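Local coordinates for protein antibiotic biosynthesis monooxygenase (Thermus thermophilus, PDB 1IUJ) that is of uncertain function but belongs to the antibiotic biosynthesis monooxygenase family, possibly sharing its monooxygenase activity, and carries zinc ions on its surface in the crystal, at residues 56-59 with 60-63; 63-66 with 67-70. All blocks are in the same frame, centred on the assembly; numbering follows the deposited sequence.

Contact 1 of 2, residues 56-59 with 60-63; sequences WESE and EAFR. With ZN (zinc ion), chain F.
S58 caps the N-terminus of helix 59-66, where the chain leaves strand 50-56 of the dimeric alpha/beta-barrel family fold and turns into helix. Its OG accepts A61 N at 3.1 Å in a nearly straight N-cap bond. The S58 carbonyl O receives F62 N weakly at 3.3 Å, and the first firm helical bond follows one residue later, R63 N to E59 O at 2.8 Å.

R63 can be traced outward from CB. With CG anti to the carbonyl carbon (chi1 -57°), the chain heads back toward the start of the helix: CB, CG and CD all skirt the carbonyl oxygen of E59, CD at 3.3 Å from E59 O. Farther out, NE and CZ lie against CG and CD of E59, whose chain is extended. Carboxylate and guanidinium are stacked, their planes only 24° apart, and E59 OE2 sits above the guanidinium face, 3.3 Å from R63 NH2. This salt bridge therefore works by charge alone, without an N-H aimed at the oxygen. The other carboxylate oxygen, E59 OE1, pairs with K44 of the second subunit, so E59 ties the helix start to the dimer partner.

On the inner side, F62 meets W56. F62 CB stands over the five-membered ring of W56, 4.0 Å from its centroid in a CH-pi contact, while the phenyl edge is turned to the indole face in an offset edge-to-face pair with planes at 67°. A61 CB touches W56 CE3 obliquely from the same side, and the A61 carbonyl lies over the same face.

At the tip of R63, NH1 reaches E60 OE1 in a weak hydrogen bond and salt bridge of 3.3 Å; the same E60 OE1 binds a zinc ion at 1.9 Å.

Contact 2 of 2, residues 63-66 with 67-70; sequences RAWT and ESPA. With ZN (zinc ion), chain D.
S68 folds back on W65 where helix 59-66 ends, and it is also the N-cap of helix 69-74, so this is the junction of two consecutive helices. Among the hydrogen bonds, W65 O takes two. S68 OG donates to W65 O at 2.8 Å, lying in the carbonyl plane on a lone pair, and S68 N comes to W65 O at 3.0 Å from 60° out of that plane. E67 N binds A64 O at 3.1 Å, and reaches R63 O only weakly; like the S68-W65 backbone bond, the A64 link spans three residues, tightening the last turn before the chain leaves the helix. T66 OG1, held between its own backbone N and carbonyl carbon (chi1 65°), donates to R63 O at 2.8 Å. One water bridges the turn, donating to T66 O at 2.7 Å and to S68 O at 2.9 Å.

Packing is sparse. S68 OG approaches W65 CD1 to 3.4 Å, oblique to the indole, whose ring also meets W56 and, edge-to-face, F71. The indole NE1 is buried with no polar partner in the model.

Metal binding belongs to E67. Its CG is anti to the carbonyl carbon (chi1 -68°) and the chain beyond is extended, carrying the carboxylate out past R63 O to the solvent side, where E67 OE1 holds a zinc ion at 1.9 Å.

S68 OG serves twice, as donor to W65 O and as acceptor from F71 N, which joins the end of one helix to the start of the next through a single hydroxyl. E67 offers the zinc a single close oxygen, so the metal probably takes its further ligands from outside these two segments.

In the fold
Contacts 1 and 2 run in order along one continuous piece of chain, from the end of strand 50-56 through helix 59-66 to the start of helix 69-74. Contact 1 covers the beginning of helix 59-66 and contact 2 its end; their centres are 10 Å apart, and R63 belongs to both. The contacts touch directly where W56 CZ2 lies 3.5 Å from W65 CE3, joining the strand end to the last helical turn. Both lie at the surface on the same side of the chain's centre. E60, in the first turn of helix 59-66, and E67, just past its end, each bind a different zinc ion.

Contact 1 of 2, residues 56-59 with 60-63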
ATOM      1  N   TRP B  56       4.332   5.482  -9.278  1.00 11.11           N
ATOM      2  CA  TRP B  56       4.993   6.449 -10.181  1.00 11.73           C
ATOM      3  C   TRP B  56       6.299   5.879 -10.723  1.00 12.51           C
ATOM      4  O   TRP B  56       6.967   5.087 -10.060  1.00 12.84           O
ATOM      5  CB  TRP B  56       5.340   7.705  -9.351  1.00 11.52           C
ATOM      6  CG  TRP B  56       4.119   8.516  -8.916  1.00 10.76           C
ATOM      7  CD1 TRP B  56       3.534   8.557  -7.680  1.00 13.84           C
ATOM      8  CD2 TRP B  56       3.414   9.456  -9.724  1.00 14.03           C
ATOM      9  NE1 TRP B  56       2.463   9.423  -7.689  1.00 15.32           N
ATOM     10  CE2 TRP B  56       2.381  10.005  -8.931  1.00 13.15           C
ATOM     11  CE3 TRP B  56       3.548   9.890 -11.051  1.00 14.33           C
ATOM     12  CZ2 TRP B  56       1.472  10.949  -9.433  1.00 13.89           C
ATOM     13  CZ3 TRP B  56       2.641  10.831 -11.546  1.00 14.56           C
ATOM     14  CH2 TRP B  56       1.637  11.352 -10.737  1.00 13.69           C
ATOM     15  N   GLU B  57       6.704   6.311 -11.927  1.00 13.84           N
ATOM     16  CA  GLU B  57       7.996   5.884 -12.472  1.00 14.94           C
ATOM     17  C   GLU B  57       9.180   6.311 -11.599  1.00 14.17           C
ATOM     18  O   GLU B  57      10.205   5.619 -11.543  1.00 15.48           O
ATOM     19  CB  GLU B  57       8.162   6.486 -13.880  1.00 15.89           C
ATOM     20  CG  GLU B  57       9.337   5.999 -14.680  1.00 23.10           C
ATOM     21  CD  GLU B  57       8.906   4.894 -15.613  1.00 30.61           C
ATOM     22  OE1 GLU B  57       8.832   3.742 -15.134  1.00 34.00           O
ATOM     23  OE2 GLU B  57       8.607   5.185 -16.808  1.00 34.19           O
ATOM     24  N   SER B  58       9.027   7.453 -10.914  1.00 13.68           N
ATOM     25  CA  SER B  58      10.072   8.015 -10.071  1.00 12.77           C
ATOM     26  C   SER B  58       9.518   8.998  -9.085  1.00 11.37           C
ATOM     27  O   SER B  58       8.428   9.516  -9.272  1.00 10.98           O
ATOM     28  CB  SER B  58      11.132   8.730 -10.915  1.00 13.03           C
ATOM     29  OG  SER B  58      10.608   9.928 -11.506  1.00 15.92           O
ATOM     30  N   GLU B  59      10.306   9.302  -8.054  1.00 11.95           N
ATOM     31  CA  GLU B  59       9.958  10.372  -7.141  1.00 11.35           C
ATOM     32  C   GLU B  59       9.800  11.730  -7.869  1.00 11.65           C
ATOM     33  O   GLU B  59       8.904  12.507  -7.543  1.00 11.42           O
ATOM     34  CB  GLU B  59      10.979  10.424  -6.005  1.00 11.82           C
ATOM     35  CG  GLU B  59      10.687  11.508  -4.976  1.00 13.77           C
ATOM     36  CD  GLU B  59      11.667  11.505  -3.817  1.00 16.04           C
ATOM     37  OE1 GLU B  59      12.578  10.646  -3.733  1.00 19.38           O
ATOM     38  OE2 GLU B  59      11.530  12.411  -3.008  1.00 18.99           O
ATOM     39  N   GLU B  60      10.676  11.989  -8.835  1.00 12.58           N
ATOM     40  CA  GLU B  60      10.617  13.231  -9.599  1.00 12.04           C
ATOM     41  C   GLU B  60       9.263  13.379 -10.302  1.00 12.05           C
ATOM     42  O   GLU B  60       8.699  14.467 -10.352  1.00 12.41           O
ATOM     43  CB  GLU B  60      11.798  13.307 -10.568  1.00 12.80           C
ATOM     44  CG  GLU B  60      11.903  14.632 -11.349  1.00 14.10           C
ATOM     45  CD  GLU B  60      12.092  15.854 -10.462  1.00 18.97           C
ATOM     46  OE1 GLU B  60      12.439  15.722  -9.275  1.00 14.00           O
ATOM     47  OE2 GLU B  60      11.926  16.997 -10.958  1.00 17.68           O
ATOM     48  N   ALA B  61       8.769  12.286 -10.882  1.00 11.04           N
ATOM     49  CA  ALA B  61       7.451  12.319 -11.520  1.00 12.85           C
ATOM     50  C   ALA B  61       6.346  12.703 -10.524  1.00 11.97           C
ATOM     51  O   ALA B  61       5.473  13.519 -10.845  1.00 13.09           O
ATOM     52  CB  ALA B  61       7.157  10.981 -12.217  1.00 11.70           C
ATOM     53  N   PHE B  62       6.384  12.119  -9.316  1.00 11.24           N
ATOM     54  CA  PHE B  62       5.544  12.567  -8.236  1.00 11.08           C
ATOM     55  C   PHE B  62       5.704  14.056  -7.922  1.00 10.90           C
ATOM     56  O   PHE B  62       4.694  14.777  -7.815  1.00  9.73           O
ATOM     57  CB  PHE B  62       5.807  11.703  -7.001  1.00 11.59           C
ATOM     58  CG  PHE B  62       5.223  12.253  -5.773  1.00 11.28           C
ATOM     59  CD1 PHE B  62       6.037  12.922  -4.840  1.00 11.26           C
ATOM     60  CD2 PHE B  62       3.858  12.102  -5.527  1.00  9.51           C
ATOM     61  CE1 PHE B  62       5.526  13.440  -3.699  1.00 12.66           C
ATOM     62  CE2 PHE B  62       3.313  12.619  -4.371  1.00 11.08           C
ATOM     63  CZ  PHE B  62       4.176  13.285  -3.417  1.00 10.75           C
ATOM     64  N   ARG B  63       6.939  14.542  -7.801  1.00 10.19           N
ATOM     65  CA  ARG B  63       7.126  15.962  -7.471  1.00 11.71           C
ATOM     66  C   ARG B  63       6.519  16.871  -8.548  1.00 10.24           C
ATOM     67  O   ARG B  63       5.862  17.831  -8.232  1.00 12.23           O
ATOM     68  CB  ARG B  63       8.580  16.342  -7.293  1.00 11.90           C
ATOM     69  CG  ARG B  63       9.343  15.510  -6.214  1.00 16.14           C
ATOM     70  CD  ARG B  63      10.796  15.070  -6.656  1.00 25.17           C
ATOM     71  NE  ARG B  63      11.809  14.883  -5.590  1.00 28.31           N
ATOM     72  CZ  ARG B  63      12.983  14.259  -5.718  1.00 22.95           C
ATOM     73  NH1 ARG B  63      13.369  13.699  -6.859  1.00 27.73           N
ATOM     74  NH2 ARG B  63      13.797  14.160  -4.660  1.00 31.83           N
TER
HETATM   75 ZN    ZN F2003      12.914  17.347  -8.395  1.00 14.01          ZN

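Contact 2 of 2, residues 63-66 with 67-70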
ATOM      1  N   ARG B  63       6.939  14.542  -7.801  1.00 10.19           N
ATOM      2  CA  ARG B  63       7.126  15.962  -7.471  1.00 11.71           C
ATOM      3  C   ARG B  63       6.519  16.871  -8.548  1.00 10.24           C
ATOM      4  O   ARG B  63       5.862  17.831  -8.232  1.00 12.23           O
ATOM      5  CB  ARG B  63       8.580  16.342  -7.293  1.00 11.90           C
ATOM      6  CG  ARG B  63       9.343  15.510  -6.214  1.00 16.14           C
ATOM      7  CD  ARG B  63      10.796  15.070  -6.656  1.00 25.17           C
ATOM      8  NE  ARG B  63      11.809  14.883  -5.590  1.00 28.31           N
ATOM      9  CZ  ARG B  63      12.983  14.259  -5.718  1.00 22.95           C
ATOM     10  NH1 ARG B  63      13.369  13.699  -6.859  1.00 27.73           N
ATOM     11  NH2 ARG B  63      13.797  14.160  -4.660  1.00 31.83           N
ATOM     12  N   ALA B  64       6.715  16.539  -9.813  1.00 11.40           N
ATOM     13  CA  ALA B  64       6.137  17.346 -10.895  1.00 12.12           C
ATOM     14  C   ALA B  64       4.609  17.378 -10.788  1.00 11.49           C
ATOM     15  O   ALA B  64       3.941  18.417 -10.941  1.00 13.08           O
ATOM     16  CB  ALA B  64       6.583  16.799 -12.218  1.00 12.54           C
ATOM     17  N   TRP B  65       4.042  16.222 -10.480  1.00 11.92           N
ATOM     18  CA  TRP B  65       2.629  16.143 -10.277  1.00 12.80           C
ATOM     19  C   TRP B  65       2.127  17.052  -9.152  1.00 11.58           C
ATOM     20  O   TRP B  65       1.137  17.746  -9.310  1.00 12.42           O
ATOM     21  CB  TRP B  65       2.235  14.706  -9.979  1.00 13.98           C
ATOM     22  CG  TRP B  65       0.789  14.667  -9.863  1.00 18.44           C
ATOM     23  CD1 TRP B  65      -0.118  15.164 -10.783  1.00 25.18           C
ATOM     24  CD2 TRP B  65       0.029  14.208  -8.768  1.00 27.08           C
ATOM     25  NE1 TRP B  65      -1.392  15.013 -10.313  1.00 28.13           N
ATOM     26  CE2 TRP B  65      -1.335  14.418  -9.079  1.00 27.16           C
ATOM     27  CE3 TRP B  65       0.349  13.618  -7.554  1.00 24.76           C
ATOM     28  CZ2 TRP B  65      -2.371  14.048  -8.217  1.00 28.18           C
ATOM     29  CZ3 TRP B  65      -0.674  13.249  -6.697  1.00 27.26           C
ATOM     30  CH2 TRP B  65      -2.021  13.470  -7.028  1.00 30.78           C
ATOM     31  N   THR B  66       2.791  17.054  -7.998  1.00 10.81           N
ATOM     32  CA  THR B  66       2.356  17.917  -6.890  1.00 10.94           C
ATOM     33  C   THR B  66       2.349  19.397  -7.242  1.00 10.77           C
ATOM     34  O   THR B  66       1.636  20.159  -6.625  1.00 12.52           O
ATOM     35  CB  THR B  66       3.167  17.727  -5.584  1.00  9.79           C
ATOM     36  OG1 THR B  66       4.542  18.132  -5.799  1.00 11.14           O
ATOM     37  CG2 THR B  66       3.217  16.246  -5.141  1.00 10.70           C
ATOM     38  N   GLU B  67       3.140  19.788  -8.242  1.00 12.44           N
ATOM     39  CA  GLU B  67       3.213  21.173  -8.649  1.00 13.35           C
ATOM     40  C   GLU B  67       2.289  21.526  -9.816  1.00 14.02           C
ATOM     41  O   GLU B  67       2.309  22.673 -10.258  1.00 15.19           O
ATOM     42  CB  GLU B  67       4.662  21.532  -8.960  1.00 12.90           C
ATOM     43  CG  GLU B  67       5.497  21.522  -7.667  1.00 11.09           C
ATOM     44  CD  GLU B  67       6.990  21.647  -7.891  1.00 11.23           C
ATOM     45  OE1 GLU B  67       7.465  21.787  -9.022  1.00 13.08           O
ATOM     46  OE2 GLU B  67       7.700  21.513  -6.872  1.00 12.48           O
ATOM     47  N   SER B  68       1.456  20.578 -10.240  1.00 12.92           N
ATOM     48  CA  SER B  68       0.638  20.729 -11.451  1.00 13.03           C
ATOM     49  C   SER B  68      -0.749  21.301 -11.205  1.00 13.81           C
ATOM     50  O   SER B  68      -1.333  21.138 -10.149  1.00 12.92           O
ATOM     51  CB  SER B  68       0.517  19.364 -12.145  1.00 12.57           C
ATOM     52  OG  SER B  68      -0.390  18.497 -11.489  1.00 16.19           O
ATOM     53  N   PRO B  69      -1.314  21.953 -12.214  1.00 13.94           N
ATOM     54  CA  PRO B  69      -2.697  22.394 -12.122  1.00 14.26           C
ATOM     55  C   PRO B  69      -3.670  21.229 -11.959  1.00 12.68           C
ATOM     56  O   PRO B  69      -4.639  21.431 -11.251  1.00 13.65           O
ATOM     57  CB  PRO B  69      -2.914  23.164 -13.445  1.00 14.38           C
ATOM     58  CG  PRO B  69      -1.861  22.685 -14.338  1.00 16.25           C
ATOM     59  CD  PRO B  69      -0.684  22.337 -13.494  1.00 15.48           C
ATOM     60  N   ALA B  70      -3.397  20.055 -12.551  1.00 14.11           N
ATOM     61  CA  ALA B  70      -4.220  18.851 -12.338  1.00 13.99           C
ATOM     62  C   ALA B  70      -4.293  18.478 -10.848  1.00 13.92           C
ATOM     63  O   ALA B  70      -5.362  18.134 -10.321  1.00 13.89           O
ATOM     64  CB  ALA B  70      -3.660  17.685 -13.153  1.00 15.41           C
TER
HETATM   65 ZN    ZN D2001       9.271  22.481  -9.244  1.00 13.68          ZN
HETATM   66  O   HOH W   1      -0.232  21.921  -7.565  1.00 16.35           O